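Local atomic coordinates of phosphate-specific transport system accessory protein PhoU homolog (Streptococcus pneumoniae, PDB entry 2I0M), a protein that probably takes part in regulating phosphate uptake as a homodimeric, zinc-binding, all-helical cytoplasmic protein. Residues S128-L133 and D195-I200; V80-S85 and C201-Y206. One frame throughout, in Å; residues are numbered along the deposited sequence.

How the contacts relate
Starting from the N terminus, V80-S85 comes first, on helix 74-105, followed by S128-L133 on helix 117-136. The chain then runs on to helix 177-209, where D195-I200 and C201-Y206 follow each other directly. Contact 1 closes a mostly helical loop of 61 residues inside the second PhoU domain; contact 2 spans 115 residues, encloses that loop and ties the first PhoU domain to the second. Helix 177-209 is thus shared, packing in parallel on helix 117-136 and antiparallel to helix 74-105. The contacts touch where L133 CD1 meets L204 CD2 at 3.9 Å, and both reach the second subunit of the dimer.

Contact 1: residues S128-L133 and D195-I200. With ZN (zinc ion), chain B.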
ATOM      1  N   SER A 128     -18.463  -0.935  -2.465  1.00 41.66           N
ATOM      2  CA  SER A 128     -19.091  -0.185  -3.535  1.00 41.48           C
ATOM      3  C   SER A 128     -18.066   0.672  -4.268  1.00 40.79           C
ATOM      4  O   SER A 128     -18.188   0.890  -5.463  1.00 41.25           O
ATOM      5  CB  SER A 128     -20.292   0.626  -3.046  1.00 41.05           C
ATOM      6  OG  SER A 128     -19.883   1.809  -2.410  1.00 42.63           O
ATOM      7  N   MET A 129     -17.042   1.114  -3.548  1.00 40.54           N
ATOM      8  CA  MET A 129     -15.888   1.798  -4.138  1.00 38.95           C
ATOM      9  C   MET A 129     -15.234   0.930  -5.214  1.00 40.37           C
ATOM     10  O   MET A 129     -14.942   1.429  -6.306  1.00 40.74           O
ATOM     11  CB  MET A 129     -14.865   2.182  -3.063  1.00 39.27           C
ATOM     12  CG  MET A 129     -15.103   3.535  -2.339  1.00 37.46           C
ATOM     13  SD  MET A 129     -13.983   3.770  -0.889  1.00 34.02           S
ATOM     14  CE  MET A 129     -12.465   4.170  -1.732  1.00 35.80           C
ATOM     15  N   LEU A 130     -15.011  -0.360  -4.928  1.00 40.70           N
ATOM     16  CA  LEU A 130     -14.410  -1.248  -5.922  1.00 41.19           C
ATOM     17  C   LEU A 130     -15.354  -1.518  -7.092  1.00 41.89           C
ATOM     18  O   LEU A 130     -14.921  -1.529  -8.244  1.00 42.89           O
ATOM     19  CB  LEU A 130     -13.974  -2.572  -5.297  1.00 41.26           C
ATOM     20  CG  LEU A 130     -13.267  -3.565  -6.222  1.00 40.67           C
ATOM     21  CD1 LEU A 130     -12.024  -2.909  -6.888  1.00 39.34           C
ATOM     22  CD2 LEU A 130     -12.854  -4.815  -5.461  1.00 42.16           C
ATOM     23  N   ALA A 131     -16.630  -1.747  -6.798  1.00 41.91           N
ATOM     24  CA  ALA A 131     -17.630  -2.014  -7.834  1.00 42.57           C
ATOM     25  C   ALA A 131     -17.767  -0.814  -8.772  1.00 42.79           C
ATOM     26  O   ALA A 131     -17.856  -0.966  -9.992  1.00 42.77           O
ATOM     27  CB  ALA A 131     -18.967  -2.364  -7.205  1.00 42.02           C
ATOM     28  N   ASP A 132     -17.791   0.379  -8.190  1.00 43.50           N
ATOM     29  CA  ASP A 132     -17.752   1.624  -8.968  1.00 44.45           C
ATOM     30  C   ASP A 132     -16.496   1.722  -9.842  1.00 44.18           C
ATOM     31  O   ASP A 132     -16.587   1.988 -11.033  1.00 44.69           O
ATOM     32  CB  ASP A 132     -17.865   2.846  -8.050  1.00 44.33           C
ATOM     33  CG  ASP A 132     -19.266   2.997  -7.430  1.00 46.77           C
ATOM     34  OD1 ASP A 132     -20.224   2.296  -7.828  1.00 46.17           O
ATOM     35  OD2 ASP A 132     -19.404   3.836  -6.519  1.00 52.11           O
ATOM     36  N   LEU A 133     -15.340   1.438  -9.254  1.00 44.53           N
ATOM     37  CA  LEU A 133     -14.072   1.466  -9.974  1.00 44.53           C
ATOM     38  C   LEU A 133     -14.086   0.537 -11.185  1.00 44.42           C
ATOM     39  O   LEU A 133     -13.706   0.943 -12.273  1.00 45.07           O
ATOM     40  CB  LEU A 133     -12.901   1.130  -9.045  1.00 44.23           C
ATOM     41  CG  LEU A 133     -11.506   1.016  -9.696  1.00 44.98           C
ATOM     42  CD1 LEU A 133     -11.078   2.349 -10.360  1.00 43.86           C
ATOM     43  CD2 LEU A 133     -10.451   0.555  -8.708  1.00 44.55           C
ATOM     44  N   ASP A 195      -7.529   2.174   0.438  1.00 45.09           N
ATOM     45  CA  ASP A 195      -6.380   2.934  -0.001  1.00 44.88           C
ATOM     46  C   ASP A 195      -5.868   2.471  -1.373  1.00 43.43           C
ATOM     47  O   ASP A 195      -5.589   3.304  -2.238  1.00 42.44           O
ATOM     48  CB  ASP A 195      -5.260   2.835   1.035  1.00 46.32           C
ATOM     49  CG  ASP A 195      -5.329   3.920   2.086  1.00 50.91           C
ATOM     50  OD1 ASP A 195      -6.023   4.942   1.864  1.00 56.63           O
ATOM     51  OD2 ASP A 195      -4.657   3.767   3.147  1.00 57.07           O
ATOM     52  N   TYR A 196      -5.723   1.158  -1.571  1.00 41.86           N
ATOM     53  CA  TYR A 196      -5.333   0.643  -2.902  1.00 41.36           C
ATOM     54  C   TYR A 196      -6.304   1.009  -4.036  1.00 40.61           C
ATOM     55  O   TYR A 196      -5.870   1.305  -5.148  1.00 39.76           O
ATOM     56  CB  TYR A 196      -5.075  -0.869  -2.892  1.00 41.11           C
ATOM     57  CG  TYR A 196      -3.806  -1.250  -2.174  1.00 41.31           C
ATOM     58  CD1 TYR A 196      -2.556  -0.842  -2.654  1.00 40.98           C
ATOM     59  CD2 TYR A 196      -3.843  -2.008  -0.998  1.00 42.30           C
ATOM     60  CE1 TYR A 196      -1.357  -1.181  -1.982  1.00 38.28           C
ATOM     61  CE2 TYR A 196      -2.655  -2.346  -0.323  1.00 40.64           C
ATOM     62  CZ  TYR A 196      -1.433  -1.938  -0.833  1.00 40.40           C
ATOM     63  OH  TYR A 196      -0.274  -2.272  -0.173  1.00 43.22           O
ATOM     64  N   ILE A 197      -7.606   0.977  -3.756  1.00 40.60           N
ATOM     65  CA  ILE A 197      -8.625   1.460  -4.707  1.00 40.67           C
ATOM     66  C   ILE A 197      -8.328   2.900  -5.135  1.00 41.31           C
ATOM     67  O   ILE A 197      -8.409   3.227  -6.330  1.00 41.71           O
ATOM     68  CB  ILE A 197     -10.057   1.369  -4.114  1.00 40.71           C
ATOM     69  CG1 ILE A 197     -10.434  -0.104  -3.880  1.00 39.89           C
ATOM     70  CG2 ILE A 197     -11.074   2.048  -5.023  1.00 40.21           C
ATOM     71  CD1 ILE A 197     -11.674  -0.310  -3.029  1.00 40.94           C
ATOM     72  N   ALA A 198      -7.988   3.745  -4.156  1.00 41.17           N
ATOM     73  CA  ALA A 198      -7.652   5.140  -4.390  1.00 41.71           C
ATOM     74  C   ALA A 198      -6.385   5.254  -5.256  1.00 41.77           C
ATOM     75  O   ALA A 198      -6.333   6.059  -6.174  1.00 42.59           O
ATOM     76  CB  ALA A 198      -7.454   5.870  -3.043  1.00 41.92           C
ATOM     77  N   ASN A 199      -5.371   4.457  -4.937  1.00 41.64           N
ATOM     78  CA  ASN A 199      -4.217   4.269  -5.787  1.00 41.90           C
ATOM     79  C   ASN A 199      -4.560   3.877  -7.239  1.00 41.57           C
ATOM     80  O   ASN A 199      -3.931   4.375  -8.161  1.00 41.98           O
ATOM     81  CB  ASN A 199      -3.248   3.254  -5.163  1.00 42.45           C
ATOM     82  CG  ASN A 199      -2.464   3.825  -3.968  1.00 45.27           C
ATOM     83  OD1 ASN A 199      -2.069   3.083  -3.051  1.00 48.87           O
ATOM     84  ND2 ASN A 199      -2.232   5.132  -3.979  1.00 45.44           N
ATOM     85  N   ILE A 200      -5.563   3.028  -7.457  1.00 41.51           N
ATOM     86  CA  ILE A 200      -5.897   2.613  -8.828  1.00 41.60           C
ATOM     87  C   ILE A 200      -6.574   3.771  -9.548  1.00 42.06           C
ATOM     88  O   ILE A 200      -6.307   4.024 -10.725  1.00 42.57           O
ATOM     89  CB  ILE A 200      -6.735   1.315  -8.895  1.00 41.52           C
ATOM     90  CG1 ILE A 200      -5.986   0.141  -8.249  1.00 42.20           C
ATOM     91  CG2 ILE A 200      -7.075   0.964 -10.348  1.00 42.15           C
ATOM     92  CD1 ILE A 200      -6.833  -1.098  -8.040  1.00 41.10           C
TER
HETATM   93 ZN    ZN B 217      -7.471   5.360   3.886  1.00 57.88          ZN
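I197 reaches across to M129, L130 and L133 in a parallel helix-helix contact inside the second PhoU domain. The axes of the two short segments pass 10.1 Å apart at 20°, and the interface between them is apolar, with no hydrogen bond crossing it. I197 takes part in three of the four residue pairs. Its CG1 arm runs extended (chi2 167°), which brings CD1 over the turn of helix 117-136, 3.9 Å from L130 CB and 4.0 Å from M129 CB. The other branch, CG2, lies 4.0 Å from L133 CD2, and the bent end of M129 brings the methyl CE toward that same branch. One turn further along, L133 and I200 cross at about a right angle, with L133 CD2 settling 3.8 Å from I200 CG2. Other helices close the core: V23 and L24 of helix 5-35 back L130, and M93 of helix 74-105 packs on I197.

A metal site lies on another flank of helix 177-209, toward the start of the segment. There D195 binds zinc beside D156 and E191, through a single carboxylate oxygen, with D195 OD1 2.5 Å from the metal.

Contact 2: residues V80-S85 and C201-Y206; sequences VISIMS and CERLVY
R203 and Y206 lean from helix 177-209 onto I81, S82 and S85 of helix 74-105, an antiparallel helix pair that joins the two PhoU domains. The segment axes are 9.9 Å apart at 174°, and S82 faces R203 with their CA atoms 6.0 Å from each other. No hydrogen bond bridges the two segments; what holds them is close packing of small serines against the long arginine and the tyrosine.

The aliphatic part of R203 makes the closest approach. Its CG rests 3.7 Å from S82 CA, and next to it is a tight 3.0 Å from R203 CD to S85 OG. Bends at chi2 (84°) and chi3 (-106°) then turn the chain so that the guanidinium runs out across the helix axes, beside I81, whose CG2 lies over one of its faces, toward the rim, while S85 OG sits at its edge. On the tyrosine side, I81 and Y206 cross at about a right angle, I81 CD1 touching Y206 OH at 3.9 Å. S82 OG approaches the rim of the ring in its plane, 3.6 Å from Y206 CE2.

S82 and R203 find their strongest polar partners outside the two segments. S82 OG bonds to the carbonyl oxygen of R78, a turn earlier on its own helix. R203 NH1 forms a salt bridge with E60 of the second subunit, so the arginine works at the dimer interface as well as between domains, and I81 also packs on that E60. Within helix 177-209, R203 and Y206 support each other: the guanidinium stands steeply over the ring, edge first, with R203 NH2 above the centre of the Y206 ring, 3.2 Å from its plane.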
ATOM      1  N   VAL A  80      -0.664   0.104 -20.635  1.00 42.15           N
ATOM      2  CA  VAL A  80      -0.036  -1.140 -20.186  1.00 42.01           C
ATOM      3  C   VAL A  80       0.638  -0.956 -18.797  1.00 42.47           C
ATOM      4  O   VAL A  80       0.557  -1.849 -17.942  1.00 41.86           O
ATOM      5  CB  VAL A  80       0.934  -1.689 -21.266  1.00 41.80           C
ATOM      6  CG1 VAL A  80       1.734  -2.861 -20.757  1.00 41.52           C
ATOM      7  CG2 VAL A  80       0.167  -2.086 -22.512  1.00 42.22           C
ATOM      8  N   ILE A  81       1.259   0.207 -18.576  1.00 42.34           N
ATOM      9  CA  ILE A  81       1.870   0.539 -17.280  1.00 43.32           C
ATOM     10  C   ILE A  81       0.802   0.617 -16.183  1.00 43.37           C
ATOM     11  O   ILE A  81       1.038   0.223 -15.049  1.00 43.71           O
ATOM     12  CB  ILE A  81       2.666   1.880 -17.344  1.00 43.77           C
ATOM     13  CG1 ILE A  81       3.920   1.738 -18.236  1.00 44.57           C
ATOM     14  CG2 ILE A  81       3.058   2.362 -15.929  1.00 44.46           C
ATOM     15  CD1 ILE A  81       4.706   3.053 -18.470  1.00 43.05           C
ATOM     16  N   SER A  82      -0.378   1.111 -16.538  1.00 43.42           N
ATOM     17  CA  SER A  82      -1.489   1.228 -15.606  1.00 43.52           C
ATOM     18  C   SER A  82      -2.054  -0.134 -15.204  1.00 43.18           C
ATOM     19  O   SER A  82      -2.444  -0.323 -14.068  1.00 42.73           O
ATOM     20  CB  SER A  82      -2.598   2.098 -16.209  1.00 43.62           C
ATOM     21  OG  SER A  82      -2.127   3.409 -16.452  1.00 45.96           O
ATOM     22  N   ILE A  83      -2.126  -1.063 -16.150  1.00 43.67           N
ATOM     23  CA  ILE A  83      -2.594  -2.417 -15.878  1.00 44.26           C
ATOM     24  C   ILE A  83      -1.586  -3.144 -14.963  1.00 44.95           C
ATOM     25  O   ILE A  83      -1.978  -3.739 -13.960  1.00 44.74           O
ATOM     26  CB  ILE A  83      -2.834  -3.204 -17.186  1.00 44.19           C
ATOM     27  CG1 ILE A  83      -3.944  -2.551 -18.047  1.00 44.42           C
ATOM     28  CG2 ILE A  83      -3.073  -4.681 -16.897  1.00 43.63           C
ATOM     29  CD1 ILE A  83      -5.414  -2.744 -17.589  1.00 43.75           C
ATOM     30  N   MET A  84      -0.297  -3.042 -15.283  1.00 46.10           N
ATOM     31  CA  MET A  84       0.765  -3.682 -14.495  1.00 47.76           C
ATOM     32  C   MET A  84       0.741  -3.209 -13.057  1.00 47.38           C
ATOM     33  O   MET A  84       0.773  -4.006 -12.131  1.00 47.48           O
ATOM     34  CB  MET A  84       2.138  -3.400 -15.088  1.00 47.66           C
ATOM     35  CG  MET A  84       2.438  -4.171 -16.351  1.00 49.20           C
ATOM     36  SD  MET A  84       4.217  -4.265 -16.698  1.00 50.35           S
ATOM     37  CE  MET A  84       4.221  -4.147 -18.467  1.00 49.51           C
ATOM     38  N   SER A  85       0.643  -1.898 -12.888  1.00 47.68           N
ATOM     39  CA  SER A  85       0.607  -1.276 -11.578  1.00 47.66           C
ATOM     40  C   SER A  85      -0.689  -1.582 -10.828  1.00 47.21           C
ATOM     41  O   SER A  85      -0.665  -1.827  -9.638  1.00 47.69           O
ATOM     42  CB  SER A  85       0.799   0.234 -11.742  1.00 48.14           C
ATOM     43  OG  SER A  85       0.113   0.946 -10.720  1.00 51.32           O
ATOM     44  N   CYS A 201      -7.398   4.501  -8.798  1.00 42.46           N
ATOM     45  CA  CYS A 201      -7.985   5.772  -9.222  1.00 42.58           C
ATOM     46  C   CYS A 201      -6.972   6.805  -9.725  1.00 42.35           C
ATOM     47  O   CYS A 201      -7.164   7.380 -10.779  1.00 42.00           O
ATOM     48  CB  CYS A 201      -8.867   6.350  -8.106  1.00 42.05           C
ATOM     49  SG  CYS A 201     -10.388   5.398  -7.792  1.00 44.09           S
ATOM     50  N   GLU A 202      -5.896   7.033  -8.969  1.00 43.14           N
ATOM     51  CA  GLU A 202      -4.820   7.955  -9.373  1.00 43.29           C
ATOM     52  C   GLU A 202      -4.122   7.518 -10.662  1.00 42.51           C
ATOM     53  O   GLU A 202      -3.792   8.340 -11.501  1.00 42.32           O
ATOM     54  CB  GLU A 202      -3.770   8.102  -8.270  1.00 43.37           C
ATOM     55  CG  GLU A 202      -4.304   8.651  -6.954  1.00 45.52           C
ATOM     56  CD  GLU A 202      -3.206   8.882  -5.918  1.00 46.09           C
ATOM     57  OE1 GLU A 202      -3.098  10.014  -5.413  1.00 50.50           O
ATOM     58  OE2 GLU A 202      -2.455   7.931  -5.603  1.00 50.69           O
ATOM     59  N   ARG A 203      -3.893   6.220 -10.795  1.00 42.41           N
ATOM     60  CA  ARG A 203      -3.360   5.614 -12.018  1.00 42.68           C
ATOM     61  C   ARG A 203      -4.256   5.908 -13.223  1.00 41.97           C
ATOM     62  O   ARG A 203      -3.781   6.113 -14.338  1.00 41.69           O
ATOM     63  CB  ARG A 203      -3.250   4.091 -11.823  1.00 42.56           C
ATOM     64  CG  ARG A 203      -2.262   3.398 -12.722  1.00 43.31           C
ATOM     65  CD  ARG A 203      -0.820   3.452 -12.171  1.00 45.59           C
ATOM     66  NE  ARG A 203      -0.010   4.392 -12.934  1.00 45.79           N
ATOM     67  CZ  ARG A 203       1.312   4.506 -12.866  1.00 43.32           C
ATOM     68  NH1 ARG A 203       2.028   3.723 -12.069  1.00 40.93           N
ATOM     69  NH2 ARG A 203       1.912   5.416 -13.623  1.00 43.22           N
ATOM     70  N   LEU A 204      -5.561   5.909 -12.980  1.00 41.92           N
ATOM     71  CA  LEU A 204      -6.549   6.257 -14.001  1.00 42.03           C
ATOM     72  C   LEU A 204      -6.436   7.742 -14.382  1.00 42.01           C
ATOM     73  O   LEU A 204      -6.541   8.092 -15.566  1.00 41.55           O
ATOM     74  CB  LEU A 204      -7.951   5.911 -13.491  1.00 42.03           C
ATOM     75  CG  LEU A 204      -9.056   5.283 -14.351  1.00 43.54           C
ATOM     76  CD1 LEU A 204      -8.513   4.485 -15.537  1.00 43.96           C
ATOM     77  CD2 LEU A 204      -9.972   4.400 -13.460  1.00 42.06           C
ATOM     78  N   VAL A 205      -6.187   8.615 -13.402  1.00 41.91           N
ATOM     79  CA  VAL A 205      -6.045  10.038 -13.743  1.00 43.00           C
ATOM     80  C   VAL A 205      -4.766  10.261 -14.558  1.00 42.84           C
ATOM     81  O   VAL A 205      -4.785  10.999 -15.536  1.00 42.31           O
ATOM     82  CB  VAL A 205      -6.273  11.039 -12.534  1.00 42.70           C
ATOM     83  CG1 VAL A 205      -5.418  10.696 -11.365  1.00 45.04           C
ATOM     84  CG2 VAL A 205      -6.003  12.499 -12.942  1.00 42.83           C
ATOM     85  N   TYR A 206      -3.687   9.570 -14.170  1.00 43.15           N
ATOM     86  CA  TYR A 206      -2.424   9.537 -14.906  1.00 43.32           C
ATOM     87  C   TYR A 206      -2.594   9.064 -16.351  1.00 43.43           C
ATOM     88  O   TYR A 206      -1.892   9.517 -17.253  1.00 42.77           O
ATOM     89  CB  TYR A 206      -1.418   8.642 -14.166  1.00 44.24           C
ATOM     90  CG  TYR A 206      -0.401   7.962 -15.050  1.00 44.25           C
ATOM     91  CD1 TYR A 206       0.838   8.559 -15.324  1.00 45.96           C
ATOM     92  CD2 TYR A 206      -0.673   6.715 -15.606  1.00 44.20           C
ATOM     93  CE1 TYR A 206       1.785   7.916 -16.146  1.00 46.53           C
ATOM     94  CE2 TYR A 206       0.243   6.072 -16.420  1.00 45.50           C
ATOM     95  CZ  TYR A 206       1.468   6.663 -16.680  1.00 46.79           C
ATOM     96  OH  TYR A 206       2.355   5.995 -17.498  1.00 48.55           O
TER